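Local coordinates for lipoprotein (Colwellia psychrerythraea, PDB 3O0Y) that is a putative lipoprotein of unknown function that may bind lipid and belongs to a family related to metallopeptidases, at residues T235-Q238 with K239-L242. Sequence-based numbering, arbitrary orientation.
Sequences TTEQ and KQSL
K239 sets CG beside its backbone N (chi1 -67°) and stays extended as far as CE, a course that lays its chain back along the carbonyl of T235, with CG 3.4 Å from T235 O. T236 holds OG1 beside its own backbone N, and one water joins the two side chains: it lies 2.9 Å from T236 OG1 and accepts from K239 NZ at 2.7 Å. The lysine amine also makes a weak hydrogen bond to L234 O, one residue before the N-cap. T235 is the N-cap. Its OG1 accepts from Q238 N at 3.1 Å, while Q238 OE1 takes T235 N at 3.0 Å, in the carbonyl plane and on a lone pair; this reciprocal pair is a capping box, and it ties up two backbone N-H groups at the helix start. The regular i to i+4 ladder opens with K239 N to T235 O (2.9 Å) and runs on through Q240, S241 and L242, the last bonding to Q238 O at 3.1 Å. These first two turns of helix 236-268 lie at the protein surface, where K239 touches I228 of helix 219-228 and buried L242 packs against F224 of that helix and A164, L165 and I168 of helix 161-172.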
loop_
_atom_site.group_PDB
_atom_site.type_symbol
_atom_site.label_atom_id
_atom_site.label_comp_id
_atom_site.label_asym_id
_atom_site.label_seq_id
_atom_site.Cartn_x
_atom_site.Cartn_y
_atom_site.Cartn_z
ATOM N N THR A 235 -19.730 1.176 33.430
ATOM C CA THR A 235 -21.169 1.094 33.541
ATOM C C THR A 235 -21.836 1.604 32.243
ATOM O O THR A 235 -21.218 2.293 31.404
ATOM C CB THR A 235 -21.721 1.911 34.706
ATOM O OG1 THR A 235 -21.645 3.289 34.376
ATOM C CG2 THR A 235 -21.066 1.595 36.068
ATOM N N THR A 236 -23.112 1.250 32.052
ATOM C CA THR A 236 -23.830 1.700 30.865
ATOM C C THR A 236 -23.917 3.220 30.851
ATOM O O THR A 236 -23.756 3.829 29.783
ATOM C CB THR A 236 -25.279 1.100 30.808
ATOM O OG1 THR A 236 -25.162 -0.341 30.730
ATOM C CG2 THR A 236 -26.024 1.674 29.590
ATOM N N GLU A 237 -24.114 3.843 32.016
ATOM C CA GLU A 237 -24.161 5.322 32.038
ATOM C C GLU A 237 -22.808 5.941 31.611
ATOM O O GLU A 237 -22.757 6.975 30.912
ATOM C CB GLU A 237 -24.545 5.862 33.420
ATOM C CG GLU A 237 -25.961 5.439 33.856
ATOM C CD GLU A 237 -27.117 6.226 33.179
ATOM O OE1 GLU A 237 -27.058 7.485 33.174
ATOM O OE2 GLU A 237 -28.121 5.603 32.713
ATOM N N GLN A 238 -21.724 5.291 32.023
ATOM C CA GLN A 238 -20.385 5.813 31.749
ATOM C C GLN A 238 -20.120 5.684 30.267
ATOM O O GLN A 238 -19.538 6.586 29.656
ATOM C CB GLN A 238 -19.319 5.080 32.551
ATOM C CG GLN A 238 -19.236 5.466 34.022
ATOM C CD GLN A 238 -18.180 4.646 34.692
ATOM O OE1 GLN A 238 -18.130 3.395 34.560
ATOM N NE2 GLN A 238 -17.219 5.349 35.304
ATOM N N LYS A 239 -20.563 4.574 29.686
ATOM C CA LYS A 239 -20.481 4.378 28.218
ATOM C C LYS A 239 -21.289 5.431 27.480
ATOM O O LYS A 239 -20.789 6.034 26.496
ATOM C CB LYS A 239 -20.950 2.994 27.793
ATOM C CG LYS A 239 -20.080 1.855 28.244
ATOM C CD LYS A 239 -20.773 0.549 28.003
ATOM C CE LYS A 239 -19.924 -0.625 28.356
ATOM N NZ LYS A 239 -20.613 -1.700 28.960
ATOM N N GLN A 240 -22.494 5.742 27.973
ATOM C CA GLN A 240 -23.328 6.777 27.326
ATOM C C GLN A 240 -22.659 8.119 27.382
ATOM O O GLN A 240 -22.719 8.878 26.414
ATOM C CB GLN A 240 -24.757 6.877 27.952
ATOM C CG GLN A 240 -25.653 5.626 27.787
ATOM C CD GLN A 240 -27.016 5.664 28.614
ATOM O OE1 GLN A 240 -27.189 6.447 29.585
ATOM N NE2 GLN A 240 -27.971 4.798 28.219
ATOM N N SER A 241 -22.078 8.463 28.518
ATOM C CA SER A 241 -21.400 9.753 28.638
ATOM C C SER A 241 -20.232 9.876 27.652
ATOM O O SER A 241 -20.010 10.933 27.049
ATOM C CB SER A 241 -20.817 9.932 30.035
ATOM O OG SER A 241 -20.027 11.128 30.108
ATOM N N LEU A 242 -19.481 8.802 27.513
ATOM C CA LEU A 242 -18.360 8.851 26.520
ATOM C C LEU A 242 -18.873 8.990 25.055
ATOM O O LEU A 242 -18.331 9.773 24.280
ATOM C CB LEU A 242 -17.465 7.642 26.712
ATOM C CG LEU A 242 -16.631 7.593 28.000
ATOM C CD1 LEU A 242 -16.167 6.165 28.329
ATOM C CD2 LEU A 242 -15.451 8.492 27.921
HETATM O O HOH W 1 -23.342 -1.556 28.866
#